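Local coordinates for protein CheQ (Campylobacter jejuni subsp. jejuni, PDB 6A51) that probably acts with the regulator CheP to control transcription of the core chemotaxis operon cheVAW, at residues A[53-58]-A[88-93]; A[63-68]-A[74-79]; A[113-118]-A[127-132]; A[141-146]-A[156-161]. One frame throughout, in Å; residues are numbered along the deposited sequence.

Contact 1 of 4, residues A[53-58]-A[88-93]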
loop_
_atom_site.group_PDB
_atom_site.type_symbol
_atom_site.label_atom_id
_atom_site.label_comp_id
_atom_site.label_asym_id
_atom_site.label_seq_id
_atom_site.Cartn_x
_atom_site.Cartn_y
_atom_site.Cartn_z
ATOM N N GLY A 53 -9.013 4.635 -8.525
ATOM C CA GLY A 53 -7.595 4.381 -8.632
ATOM C C GLY A 53 -7.363 2.902 -8.460
ATOM O O GLY A 53 -8.164 2.197 -7.837
ATOM N N ARG A 54 -6.250 2.437 -9.027
ATOM C CA ARG A 54 -5.783 1.077 -8.813
ATOM C C ARG A 54 -4.268 1.080 -8.927
ATOM O O ARG A 54 -3.678 2.001 -9.498
ATOM C CB ARG A 54 -6.394 0.094 -9.820
ATOM C CG ARG A 54 -6.225 0.568 -11.268
ATOM C CD ARG A 54 -6.624 -0.494 -12.288
ATOM N NE ARG A 54 -5.559 -1.472 -12.422
ATOM C CZ ARG A 54 -4.931 -1.744 -13.552
ATOM N NH1 ARG A 54 -5.291 -1.141 -14.665
ATOM N NH2 ARG A 54 -3.970 -2.656 -13.568
ATOM N N TYR A 55 -3.646 0.053 -8.359
ATOM C CA TYR A 55 -2.234 -0.213 -8.582
ATOM C C TYR A 55 -2.093 -1.096 -9.815
ATOM O O TYR A 55 -2.985 -1.886 -10.135
ATOM C CB TYR A 55 -1.592 -0.886 -7.362
ATOM C CG TYR A 55 -1.568 -0.008 -6.139
ATOM C CD1 TYR A 55 -0.643 1.031 -6.036
ATOM C CD2 TYR A 55 -2.482 -0.187 -5.101
ATOM C CE1 TYR A 55 -0.623 1.868 -4.940
ATOM C CE2 TYR A 55 -2.469 0.659 -3.974
ATOM C CZ TYR A 55 -1.537 1.674 -3.908
ATOM O OH TYR A 55 -1.498 2.513 -2.822
ATOM N N GLN A 56 -0.954 -0.962 -10.500
ATOM C CA GLN A 56 -0.789 -1.615 -11.793
ATOM C C GLN A 56 -0.976 -3.123 -11.699
ATOM O O GLN A 56 -1.628 -3.726 -12.558
ATOM C CB GLN A 56 0.578 -1.285 -12.373
ATOM C CG GLN A 56 0.932 -2.116 -13.580
ATOM C CD GLN A 56 2.277 -1.730 -14.145
ATOM O OE1 GLN A 56 2.713 -0.578 -14.018
ATOM N NE2 GLN A 56 2.958 -2.692 -14.754
ATOM N N GLY A 57 -0.434 -3.754 -10.660
ATOM C CA GLY A 57 -0.483 -5.205 -10.668
ATOM C C GLY A 57 -1.844 -5.816 -10.363
ATOM O O GLY A 57 -2.017 -7.022 -10.583
ATOM N N THR A 58 -2.807 -5.037 -9.876
ATOM C CA THR A 58 -4.058 -5.590 -9.378
ATOM C C THR A 58 -5.243 -4.772 -9.859
ATOM O O THR A 58 -5.109 -3.614 -10.258
ATOM C CB THR A 58 -4.082 -5.615 -7.853
ATOM O OG1 THR A 58 -3.911 -4.271 -7.369
ATOM C CG2 THR A 58 -2.968 -6.520 -7.322
ATOM N N ALA A 88 -0.411 -4.261 -0.059
ATOM C CA ALA A 88 0.791 -5.032 0.263
ATOM C C ALA A 88 1.460 -5.573 -0.993
ATOM O O ALA A 88 2.692 -5.532 -1.107
ATOM C CB ALA A 88 0.451 -6.171 1.218
ATOM N N SER A 89 0.667 -6.102 -1.938
ATOM C CA SER A 89 1.211 -6.537 -3.228
ATOM C C SER A 89 1.969 -5.415 -3.936
ATOM O O SER A 89 2.991 -5.663 -4.588
ATOM C CB SER A 89 0.085 -7.034 -4.131
ATOM O OG SER A 89 -0.954 -6.063 -4.179
ATOM N N ALA A 90 1.472 -4.179 -3.839
ATOM C CA ALA A 90 2.175 -3.050 -4.442
ATOM C C ALA A 90 3.477 -2.768 -3.711
ATOM O O ALA A 90 4.502 -2.477 -4.343
ATOM C CB ALA A 90 1.289 -1.800 -4.441
ATOM N N PHE A 91 3.452 -2.841 -2.378
ATOM C CA PHE A 91 4.674 -2.688 -1.601
ATOM C C PHE A 91 5.722 -3.702 -2.035
ATOM O O PHE A 91 6.896 -3.354 -2.207
ATOM C CB PHE A 91 4.359 -2.817 -0.112
ATOM C CG PHE A 91 5.558 -2.693 0.786
ATOM C CD1 PHE A 91 6.294 -3.814 1.147
ATOM C CD2 PHE A 91 5.929 -1.465 1.302
ATOM C CE1 PHE A 91 7.403 -3.706 1.991
ATOM C CE2 PHE A 91 7.035 -1.346 2.150
ATOM C CZ PHE A 91 7.772 -2.479 2.489
ATOM N N CYS A 92 5.313 -4.958 -2.246
ATOM C CA CYS A 92 6.270 -5.983 -2.666
ATOM C C CYS A 92 6.716 -5.758 -4.099
ATOM O O CYS A 92 7.882 -5.988 -4.439
ATOM C CB CYS A 92 5.660 -7.376 -2.505
ATOM S SG CYS A 92 5.265 -7.818 -0.785
ATOM N N SER A 93 5.800 -5.316 -4.959
ATOM C CA SER A 93 6.184 -4.914 -6.308
ATOM C C SER A 93 7.199 -3.771 -6.259
ATOM O O SER A 93 8.301 -3.876 -6.804
ATOM C CB SER A 93 4.918 -4.514 -7.088
ATOM O OG SER A 93 5.206 -3.983 -8.374
#
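Ala90 sets its methyl over one face of the Tyr55 ring. CB lies 3.9 Å from the ring centroid and 19° off the ring normal, a CH-pi contact. The methyl sits off-centre, nearer the CG and CD1 side; Ala90 CB is 3.8 Å from Tyr55 CG. The ring reaches the helix because Tyr55 CG stands anti to the carbonyl carbon, chi1 -65°, and the ring is turned broadside to Ala90. At its far end Tyr55 OH is hydrogen-bonded to the carbonyl of Glu22, so both the face and the hydroxyl of this buried ring have partners. Tyr55 opens a type I beta turn, running to Thr58, that follows strand 52-55 in the chain. The contact therefore packs a strand and its turn on helix 88-95, which directly follows strand 85-87. Thr58 closes the turn with Thr58 N bonded to Tyr55 O at 3.2 Å. Its methyl branch faces the helix, and Thr58 CG2 meets Ser89 OG at 3.8 Å. Behind the turn, Arg54 NE donates to Thr58 O at 3.1 Å, and the N-H points well at the oxygen, 158°. A weaker bond runs from Arg54 NH2 to Gln56 O.

Contact 2 of 4, residues A[63-68]-A[74-79]; sequences LHRNCI and QALRQC
Leu76 CG is carried anti to the backbone N, chi1 174°, which sends both methyl branches from the helix toward segment 63-68. On the other side Arg65 CG stands anti to its carbonyl carbon, chi1 -60°, and the chain then runs extended from CG to NE, so the guanidinium ends beside the leucine. The two side chains cross at about a right angle. Leu76 CD1 touches Arg65 NH1 at 3.8 Å, coming at the guanidinium obliquely. The second branch, Leu76 CD2, turns to Ile68 and lies 4.2 Å from Ile68 CB. Ile68 also places CG2 4.2 Å from Leu76 CB; both are apolar contacts, longer than the one to the arginine. Leu76 thus wedges between an arginine end and a branched aliphatic group.

The segments join the end of strand 62-64, with the turn after it, to helix 73-77. Strand 27-29 lies beside strand 62-64 in the same mixed sheet, and its Ile28 touches Arg65, Ile68, Leu76 and Cys79, so Ile28 packs against residues of both segments. Trp47 also packs on Ile68.

The polar link across the contact goes through water 1. This water accepts from Arg65 NH2 at 3.1 Å, in the plane of the guanidinium. It donates to Leu76 O at 3.3 Å and, weakly, to Cys79 O. The water ties the arginine to the carbonyl of Leu76 in the last turn of the helix and, weakly, to that of Cys79 just beyond it. Cys79 N is in turn bonded to Leu76 O at 2.9 Å, so that carbonyl receives both a backbone N-H and the water.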
loop_
_atom_site.group_PDB
_atom_site.type_symbol
_atom_site.label_atom_id
_atom_site.label_comp_id
_atom_site.label_asym_id
_atom_site.label_seq_id
_atom_site.Cartn_x
_atom_site.Cartn_y
_atom_site.Cartn_z
ATOM N N LEU A 63 -11.870 4.167 -4.403
ATOM C CA LEU A 63 -12.671 5.331 -4.756
ATOM C C LEU A 63 -12.085 6.564 -4.094
ATOM O O LEU A 63 -11.774 6.547 -2.900
ATOM C CB LEU A 63 -14.126 5.151 -4.327
ATOM C CG LEU A 63 -14.777 3.886 -4.900
ATOM C CD1 LEU A 63 -16.131 3.587 -4.259
ATOM C CD2 LEU A 63 -14.892 4.028 -6.398
ATOM N N HIS A 64 -11.932 7.628 -4.866
ATOM C CA HIS A 64 -11.456 8.879 -4.300
ATOM C C HIS A 64 -12.575 9.501 -3.472
ATOM O O HIS A 64 -13.730 9.541 -3.918
ATOM C CB HIS A 64 -10.997 9.805 -5.423
ATOM C CG HIS A 64 -10.164 10.953 -4.961
ATOM N ND1 HIS A 64 -10.613 11.875 -4.039
ATOM C CD2 HIS A 64 -8.910 11.332 -5.296
ATOM C CE1 HIS A 64 -9.668 12.772 -3.823
ATOM N NE2 HIS A 64 -8.627 12.469 -4.576
ATOM N N ARG A 65 -12.235 9.972 -2.258
ATOM C CA ARG A 65 -13.257 10.332 -1.267
ATOM C C ARG A 65 -14.115 11.497 -1.722
ATOM O O ARG A 65 -15.285 11.593 -1.334
ATOM C CB ARG A 65 -12.617 10.689 0.071
ATOM C CG ARG A 65 -11.827 9.588 0.673
ATOM C CD ARG A 65 -10.888 10.047 1.777
ATOM N NE ARG A 65 -10.732 8.932 2.685
ATOM C CZ ARG A 65 -11.532 8.691 3.711
ATOM N NH1 ARG A 65 -12.512 9.545 3.986
ATOM N NH2 ARG A 65 -11.341 7.609 4.463
ATOM N N ASN A 66 -13.537 12.399 -2.514
ATOM C CA ASN A 66 -14.198 13.572 -3.059
ATOM C C ASN A 66 -15.376 13.187 -3.955
ATOM O O ASN A 66 -16.455 13.773 -3.816
ATOM C CB ASN A 66 -13.117 14.399 -3.768
ATOM C CG ASN A 66 -13.623 15.677 -4.408
ATOM O OD1 ASN A 66 -14.822 15.977 -4.407
ATOM N ND2 ASN A 66 -12.679 16.475 -4.925
ATOM N N CYS A 67 -15.247 12.142 -4.773
ATOM C CA CYS A 67 -16.316 11.743 -5.679
ATOM C C CYS A 67 -17.474 10.999 -4.999
ATOM O O CYS A 67 -18.464 10.701 -5.678
ATOM C CB CYS A 67 -15.742 10.888 -6.822
ATOM S SG CYS A 67 -15.626 9.081 -6.551
ATOM N N ILE A 68 -17.399 10.701 -3.695
ATOM C CA ILE A 68 -18.500 10.003 -3.026
ATOM C C ILE A 68 -19.748 10.885 -3.017
ATOM O O ILE A 68 -19.668 12.107 -2.809
ATOM C CB ILE A 68 -18.088 9.592 -1.599
ATOM C CG1 ILE A 68 -16.825 8.735 -1.638
ATOM C CG2 ILE A 68 -19.171 8.756 -0.929
ATOM C CD1 ILE A 68 -17.023 7.424 -2.357
ATOM N N GLN A 74 -22.776 8.965 4.858
ATOM C CA GLN A 74 -22.796 8.157 6.070
ATOM C C GLN A 74 -21.897 6.935 5.918
ATOM O O GLN A 74 -21.035 6.674 6.765
ATOM C CB GLN A 74 -24.233 7.751 6.393
ATOM C CG GLN A 74 -24.460 7.359 7.838
ATOM C CD GLN A 74 -25.452 6.220 7.965
ATOM O OE1 GLN A 74 -25.224 5.125 7.444
ATOM N NE2 GLN A 74 -26.565 6.475 8.644
ATOM N N ALA A 75 -22.075 6.184 4.824
ATOM C CA ALA A 75 -21.239 5.013 4.571
ATOM C C ALA A 75 -19.775 5.395 4.398
ATOM O O ALA A 75 -18.878 4.636 4.790
ATOM C CB ALA A 75 -21.739 4.266 3.338
ATOM N N LEU A 76 -19.509 6.554 3.802
ATOM C CA LEU A 76 -18.138 7.042 3.743
ATOM C C LEU A 76 -17.532 7.099 5.137
ATOM O O LEU A 76 -16.449 6.552 5.378
ATOM C CB LEU A 76 -18.102 8.419 3.081
ATOM C CG LEU A 76 -16.752 9.125 3.081
ATOM C CD1 LEU A 76 -15.707 8.215 2.486
ATOM C CD2 LEU A 76 -16.822 10.427 2.291
ATOM N N ARG A 77 -18.252 7.714 6.088
ATOM C CA ARG A 77 -17.696 7.978 7.412
ATOM C C ARG A 77 -17.381 6.703 8.188
ATOM O O ARG A 77 -16.533 6.736 9.081
ATOM C CB ARG A 77 -18.640 8.878 8.219
ATOM C CG ARG A 77 -18.532 10.369 7.858
ATOM C CD ARG A 77 -19.466 11.260 8.694
ATOM N NE ARG A 77 -20.871 10.846 8.605
ATOM C CZ ARG A 77 -21.771 11.382 7.778
ATOM N NH1 ARG A 77 -21.424 12.366 6.950
ATOM N NH2 ARG A 77 -23.028 10.933 7.779
ATOM N N GLN A 78 -18.004 5.578 7.857
ATOM C CA GLN A 78 -17.692 4.321 8.516
ATOM C C GLN A 78 -16.678 3.479 7.756
ATOM O O GLN A 78 -16.503 2.302 8.085
ATOM C CB GLN A 78 -18.967 3.508 8.751
ATOM C CG GLN A 78 -19.832 3.328 7.538
ATOM C CD GLN A 78 -21.263 2.991 7.907
ATOM O OE1 GLN A 78 -22.217 3.563 7.361
ATOM N NE2 GLN A 78 -21.423 2.059 8.847
ATOM N N CYS A 79 -16.003 4.042 6.755
ATOM C CA CYS A 79 -14.973 3.308 6.021
ATOM C C CYS A 79 -13.613 3.440 6.699
ATOM O O CYS A 79 -13.260 4.505 7.224
ATOM C CB CYS A 79 -14.864 3.805 4.580
ATOM S SG CYS A 79 -15.987 3.013 3.400
HETATM O O HOH W 1 -13.678 7.893 6.481
#

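Contact 3 of 4, residues A[113-118]-A[127-132]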
loop_
_atom_site.group_PDB
_atom_site.type_symbol
_atom_site.label_atom_id
_atom_site.label_comp_id
_atom_site.label_asym_id
_atom_site.label_seq_id
_atom_site.Cartn_x
_atom_site.Cartn_y
_atom_site.Cartn_z
ATOM N N LEU A 113 9.114 -5.251 11.428
ATOM C CA LEU A 113 9.345 -3.820 11.267
ATOM C C LEU A 113 8.169 -3.074 10.641
ATOM O O LEU A 113 8.211 -1.836 10.573
ATOM C CB LEU A 113 10.562 -3.598 10.373
ATOM C CG LEU A 113 11.857 -4.241 10.852
ATOM C CD1 LEU A 113 12.899 -4.021 9.809
ATOM C CD2 LEU A 113 12.309 -3.620 12.180
ATOM N N LEU A 114 7.139 -3.774 10.165
ATOM C CA LEU A 114 6.100 -3.165 9.346
ATOM C C LEU A 114 4.740 -3.176 10.036
ATOM O O LEU A 114 4.353 -4.170 10.655
ATOM C CB LEU A 114 5.968 -3.900 8.014
ATOM C CG LEU A 114 7.153 -3.890 7.085
ATOM C CD1 LEU A 114 6.779 -4.737 5.899
ATOM C CD2 LEU A 114 7.430 -2.444 6.690
ATOM N N GLU A 115 3.994 -2.083 9.878
ATOM C CA GLU A 115 2.598 -2.030 10.296
ATOM C C GLU A 115 1.736 -2.591 9.173
ATOM O O GLU A 115 1.669 -2.000 8.094
ATOM C CB GLU A 115 2.153 -0.609 10.620
ATOM C CG GLU A 115 0.634 -0.577 10.879
ATOM C CD GLU A 115 0.094 0.784 11.299
ATOM O OE1 GLU A 115 0.874 1.755 11.300
ATOM O OE2 GLU A 115 -1.117 0.879 11.623
ATOM N N LEU A 116 1.079 -3.722 9.418
ATOM C CA LEU A 116 0.175 -4.319 8.445
ATOM C C LEU A 116 -1.266 -4.235 8.938
ATOM O O LEU A 116 -1.545 -3.870 10.084
ATOM C CB LEU A 116 0.553 -5.769 8.146
ATOM C CG LEU A 116 2.005 -6.012 7.742
ATOM C CD1 LEU A 116 2.121 -7.295 6.960
ATOM C CD2 LEU A 116 2.470 -4.886 6.902
ATOM N N LYS A 117 -2.191 -4.601 8.053
ATOM C CA LYS A 117 -3.603 -4.341 8.293
ATOM C C LYS A 117 -4.426 -4.971 7.184
ATOM O O LYS A 117 -3.994 -4.972 6.029
ATOM C CB LYS A 117 -3.815 -2.836 8.371
ATOM C CG LYS A 117 -5.217 -2.334 8.385
ATOM C CD LYS A 117 -5.139 -0.807 8.312
ATOM C CE LYS A 117 -6.492 -0.156 8.468
ATOM N NZ LYS A 117 -6.413 1.277 8.109
ATOM N N GLU A 118 -5.585 -5.537 7.510
ATOM C CA GLU A 118 -6.454 -6.137 6.506
ATOM C C GLU A 118 -7.822 -5.487 6.516
ATOM O O GLU A 118 -8.359 -5.153 7.572
ATOM C CB GLU A 118 -6.597 -7.642 6.692
ATOM C CG GLU A 118 -5.327 -8.362 6.274
ATOM C CD GLU A 118 -5.523 -9.848 6.067
ATOM O OE1 GLU A 118 -4.520 -10.594 6.153
ATOM O OE2 GLU A 118 -6.680 -10.241 5.807
ATOM N N LEU A 127 3.338 2.263 4.231
ATOM C CA LEU A 127 4.583 2.660 3.584
ATOM C C LEU A 127 5.132 3.929 4.212
ATOM O O LEU A 127 6.352 4.093 4.336
ATOM C CB LEU A 127 4.352 2.867 2.089
ATOM C CG LEU A 127 5.558 3.187 1.210
ATOM C CD1 LEU A 127 6.611 2.168 1.482
ATOM C CD2 LEU A 127 5.157 3.116 -0.242
ATOM N N LYS A 128 4.237 4.832 4.619
ATOM C CA LYS A 128 4.657 6.102 5.196
ATOM C C LYS A 128 5.503 5.881 6.439
ATOM O O LYS A 128 6.556 6.508 6.597
ATOM C CB LYS A 128 3.437 6.960 5.522
ATOM C CG LYS A 128 3.770 8.384 5.933
ATOM C CD LYS A 128 2.542 9.110 6.465
ATOM C CE LYS A 128 2.763 10.612 6.545
ATOM N NZ LYS A 128 3.629 10.984 7.705
ATOM N N LYS A 129 5.072 4.978 7.330
ATOM C CA LYS A 129 5.853 4.737 8.539
ATOM C C LYS A 129 7.177 4.071 8.213
ATOM O O LYS A 129 8.190 4.341 8.873
ATOM C CB LYS A 129 5.070 3.893 9.545
ATOM C CG LYS A 129 3.903 4.646 10.137
ATOM C CD LYS A 129 3.186 3.862 11.224
ATOM C CE LYS A 129 1.997 4.680 11.728
ATOM N NZ LYS A 129 1.344 4.121 12.944
ATOM N N PHE A 130 7.205 3.226 7.191
ATOM C CA PHE A 130 8.463 2.586 6.830
ATOM C C PHE A 130 9.471 3.620 6.331
ATOM O O PHE A 130 10.638 3.620 6.744
ATOM C CB PHE A 130 8.194 1.518 5.787
ATOM C CG PHE A 130 9.348 0.630 5.521
ATOM C CD1 PHE A 130 9.989 -0.024 6.558
ATOM C CD2 PHE A 130 9.781 0.415 4.219
ATOM C CE1 PHE A 130 11.058 -0.888 6.298
ATOM C CE2 PHE A 130 10.852 -0.430 3.955
ATOM C CZ PHE A 130 11.492 -1.084 4.997
ATOM N N TYR A 131 9.028 4.535 5.464
ATOM C CA TYR A 131 9.863 5.663 5.056
ATOM C C TYR A 131 10.396 6.424 6.266
ATOM O O TYR A 131 11.583 6.768 6.327
ATOM C CB TYR A 131 9.070 6.616 4.159
ATOM C CG TYR A 131 9.058 6.307 2.668
ATOM C CD1 TYR A 131 10.227 6.329 1.920
ATOM C CD2 TYR A 131 7.862 6.072 1.995
ATOM C CE1 TYR A 131 10.214 6.079 0.556
ATOM C CE2 TYR A 131 7.841 5.827 0.626
ATOM C CZ TYR A 131 9.020 5.832 -0.080
ATOM O OH TYR A 131 9.012 5.590 -1.431
ATOM N N ASP A 132 9.529 6.692 7.247
ATOM C CA ASP A 132 9.958 7.417 8.442
ATOM C C ASP A 132 11.018 6.632 9.206
ATOM O O ASP A 132 12.032 7.192 9.641
ATOM C CB ASP A 132 8.756 7.699 9.345
ATOM C CG ASP A 132 7.746 8.665 8.719
ATOM O OD1 ASP A 132 8.115 9.435 7.794
ATOM O OD2 ASP A 132 6.574 8.646 9.164
#
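One face of the Phe130 ring is covered by Leu114 CD2, which lies 4.0 Å from the centroid and 30° off the normal. This CH-pi contact is offset toward CD1: Leu114 CD2 is 3.5 Å from Phe130 CD1. The carboxylate of Glu115 is the other flat group, and the ammonium of Lys129 meets its OE1 on the syn side, 25° out of plane. These pairs pack the approach to strand 116-119 against helix 127-134. The strand belongs to a three-stranded antiparallel sheet whose central strand, 122-126, leads directly into that helix. The chain therefore forms a beta hairpin followed by a helix that folds back against the stretch leading into its first strand. Phe130 is buried, and Ile142 and Ile144 of strand 142-146 also touch it. Leu114 packs further on Phe91 of helix 88-95. Phe130 CG stands anti to the backbone N, chi1 -169°, which directs the ring inward from the helix. The charged pair lies nearer the surface, where both side chains run extended beyond CG. Asn126 ND2 adds a weak hydrogen bond to the same glutamate oxygen. The salt bridge itself is a hydrogen bond from Lys129 NZ to Glu115 OE1 of 2.9 Å.

Contact 4 of 4, residues A[141-146]-A[156-161]; sequences HIYIEK and EKRIKI
Arg158 reaches across to Tyr143 and Glu145, linking strand 142-146 to the loop that leads into strand 159-160. These are the two outer strands of a three-stranded antiparallel sheet. Strand 165-169 runs between them, so this contact bridges over the middle strand at the protein surface. Cys166 of that strand is disulfide-bonded to Cys147, which follows strand 142-146 and so holds the same region covalently.

The ionic contacts form a network of Glu145, Arg158 and Glu156. Toward strand 142-146, Arg158 NH1 makes a salt bridge, with a weak hydrogen bond of 3.4 Å, to Glu145 OE1. The carboxylate oxygen lies at the guanidinium edge. The grip on Glu156 is stronger and side-on, with Arg158 NE donating to Glu156 OE2 at 2.7 Å and Arg158 NH2 donating to Glu156 OE1 at 3.2 Å. Both oxygens lie in the guanidinium plane, and this probably restrains its rotation. The bend of Arg158 at chi3, -72°, turns the guanidinium back to this near neighbour.

One hydrogen bond across the contact runs from Arg158 NH1 to Tyr143 OH, 3.2 Å, moderately bent at 146°. The nitrogen comes in at the edge of the tyrosine ring, in its plane. Ring and guanidinium planes lie 48° apart, so the two groups do not stack. Glu156 OE1 also accepts from Ser151 OG. The backbone Arg158 N uses the anti lone pair of Glu156 OE2, at 3.2 Å.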
loop_
_atom_site.group_PDB
_atom_site.type_symbol
_atom_site.label_atom_id
_atom_site.label_comp_id
_atom_site.label_asym_id
_atom_site.label_seq_id
_atom_site.Cartn_x
_atom_site.Cartn_y
_atom_site.Cartn_z
ATOM N N HIS A 141 12.507 6.002 -4.550
ATOM C CA HIS A 141 12.245 4.613 -4.870
ATOM C C HIS A 141 13.216 3.770 -4.055
ATOM O O HIS A 141 14.418 3.781 -4.316
ATOM C CB HIS A 141 12.387 4.352 -6.367
ATOM C CG HIS A 141 11.753 3.069 -6.812
ATOM N ND1 HIS A 141 10.904 2.990 -7.898
ATOM C CD2 HIS A 141 11.837 1.810 -6.307
ATOM C CE1 HIS A 141 10.497 1.740 -8.046
ATOM N NE2 HIS A 141 11.047 1.005 -7.093
ATOM N N ILE A 142 12.701 3.060 -3.063
ATOM C CA ILE A 142 13.505 2.180 -2.224
ATOM C C ILE A 142 13.409 0.764 -2.769
ATOM O O ILE A 142 12.405 0.374 -3.363
ATOM C CB ILE A 142 13.053 2.241 -0.747
ATOM C CG1 ILE A 142 11.602 1.788 -0.617
ATOM C CG2 ILE A 142 13.158 3.669 -0.220
ATOM C CD1 ILE A 142 11.070 1.801 0.802
ATOM N N TYR A 143 14.469 -0.012 -2.579
ATOM C CA TYR A 143 14.415 -1.453 -2.747
ATOM C C TYR A 143 14.916 -2.119 -1.475
ATOM O O TYR A 143 15.698 -1.536 -0.715
ATOM C CB TYR A 143 15.249 -1.947 -3.932
ATOM C CG TYR A 143 16.756 -1.714 -3.844
ATOM C CD1 TYR A 143 17.325 -0.542 -4.337
ATOM C CD2 TYR A 143 17.605 -2.677 -3.314
ATOM C CE1 TYR A 143 18.690 -0.334 -4.298
ATOM C CE2 TYR A 143 18.978 -2.475 -3.264
ATOM C CZ TYR A 143 19.510 -1.303 -3.752
ATOM O OH TYR A 143 20.865 -1.095 -3.713
ATOM N N ILE A 144 14.451 -3.351 -1.262
ATOM C CA ILE A 144 14.803 -4.163 -0.107
ATOM C C ILE A 144 15.423 -5.443 -0.634
ATOM O O ILE A 144 14.853 -6.101 -1.506
ATOM C CB ILE A 144 13.583 -4.483 0.779
ATOM C CG1 ILE A 144 12.893 -3.209 1.244
ATOM C CG2 ILE A 144 14.001 -5.309 1.999
ATOM C CD1 ILE A 144 11.568 -3.464 1.954
ATOM N N GLU A 145 16.561 -5.820 -0.076
ATOM C CA GLU A 145 17.340 -6.872 -0.692
ATOM C C GLU A 145 18.210 -7.495 0.381
ATOM O O GLU A 145 18.633 -6.815 1.313
ATOM C CB GLU A 145 18.209 -6.297 -1.808
ATOM C CG GLU A 145 18.398 -7.133 -3.014
ATOM C CD GLU A 145 19.274 -6.409 -4.024
ATOM O OE1 GLU A 145 20.410 -6.034 -3.639
ATOM O OE2 GLU A 145 18.819 -6.188 -5.180
ATOM N N LYS A 146 18.470 -8.789 0.239
ATOM C CA LYS A 146 19.526 -9.410 1.015
ATOM C C LYS A 146 20.829 -8.672 0.757
ATOM O O LYS A 146 21.223 -8.468 -0.394
ATOM C CB LYS A 146 19.661 -10.889 0.642
ATOM C CG LYS A 146 18.446 -11.744 0.981
ATOM C CD LYS A 146 18.495 -12.158 2.449
ATOM C CE LYS A 146 17.321 -13.049 2.835
ATOM N NZ LYS A 146 17.279 -13.337 4.300
ATOM N N GLU A 156 29.593 -2.989 3.473
ATOM C CA GLU A 156 28.200 -2.655 3.194
ATOM C C GLU A 156 27.905 -1.219 3.627
ATOM O O GLU A 156 28.044 -0.882 4.807
ATOM C CB GLU A 156 27.274 -3.643 3.902
ATOM C CG GLU A 156 25.820 -3.494 3.519
ATOM C CD GLU A 156 25.613 -3.501 2.014
ATOM O OE1 GLU A 156 25.886 -4.544 1.370
ATOM O OE2 GLU A 156 25.183 -2.454 1.475
ATOM N N LYS A 157 27.485 -0.378 2.676
ATOM C CA LYS A 157 27.280 1.051 2.905
ATOM C C LYS A 157 25.809 1.481 2.884
ATOM O O LYS A 157 25.528 2.670 3.086
ATOM C CB LYS A 157 28.065 1.861 1.857
ATOM C CG LYS A 157 29.571 1.543 1.746
ATOM C CD LYS A 157 30.093 1.918 0.342
ATOM C CE LYS A 157 31.560 2.350 0.331
ATOM N NZ LYS A 157 32.525 1.258 0.658
ATOM N N ARG A 158 24.872 0.559 2.627
ATOM C CA ARG A 158 23.441 0.837 2.565
ATOM C C ARG A 158 22.799 0.718 3.948
ATOM O O ARG A 158 23.411 0.241 4.903
ATOM C CB ARG A 158 22.762 -0.125 1.606
ATOM C CG ARG A 158 23.164 0.042 0.155
ATOM C CD ARG A 158 22.602 -1.086 -0.725
ATOM N NE ARG A 158 23.271 -2.376 -0.499
ATOM C CZ ARG A 158 22.907 -3.526 -1.067
ATOM N NH1 ARG A 158 21.876 -3.548 -1.903
ATOM N NH2 ARG A 158 23.581 -4.647 -0.813
ATOM N N ILE A 159 21.534 1.130 4.047
ATOM C CA ILE A 159 20.817 1.019 5.314
ATOM C C ILE A 159 20.535 -0.448 5.587
ATOM O O ILE A 159 19.889 -1.134 4.785
ATOM C CB ILE A 159 19.509 1.821 5.298
ATOM C CG1 ILE A 159 19.761 3.301 5.056
ATOM C CG2 ILE A 159 18.794 1.675 6.630
ATOM C CD1 ILE A 159 18.519 4.041 4.602
ATOM N N LYS A 160 20.990 -0.936 6.728
ATOM C CA LYS A 160 20.821 -2.338 7.084
ATOM C C LYS A 160 19.828 -2.429 8.242
ATOM O O LYS A 160 20.059 -1.851 9.310
ATOM C CB LYS A 160 22.174 -2.973 7.430
ATOM C CG LYS A 160 22.064 -4.466 7.710
ATOM C CD LYS A 160 23.387 -5.231 7.630
ATOM C CE LYS A 160 23.148 -6.716 7.939
ATOM N NZ LYS A 160 24.380 -7.546 8.158
ATOM N N ILE A 161 18.715 -3.131 8.023
ATOM C CA ILE A 161 17.591 -3.122 8.954
ATOM C C ILE A 161 17.355 -4.465 9.610
ATOM O O ILE A 161 16.459 -4.576 10.457
ATOM C CB ILE A 161 16.307 -2.655 8.256
ATOM C CG1 ILE A 161 15.953 -3.635 7.135
ATOM C CG2 ILE A 161 16.482 -1.234 7.727
ATOM C CD1 ILE A 161 14.742 -3.183 6.333
#

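From the N terminus, strand 52-55 opens the loop of contact 1, which closes at helix 88-95. Contact 2 is nested inside that loop: it opens on the neighbouring strand 62-64 and closes at helix 73-77. Contacts 3 and 4 come later, in series, and none of the loops cross. Contact 3 closes round the hairpin of strands 116-119 and 122-126. Contact 4 closes from strand 142-146 to the approach of strand 159-160, the outer strands of the C-terminal sheet. Phe91 from contact 1 packs on Leu127 and Phe130 of contact 3 and on Ile144 of contact 4, while Leu113 of contact 3 touches Ile161 of contact 4. Contacts 2 and 4 lie on opposite sides of the chain's centre, their centres about 37 Å apart.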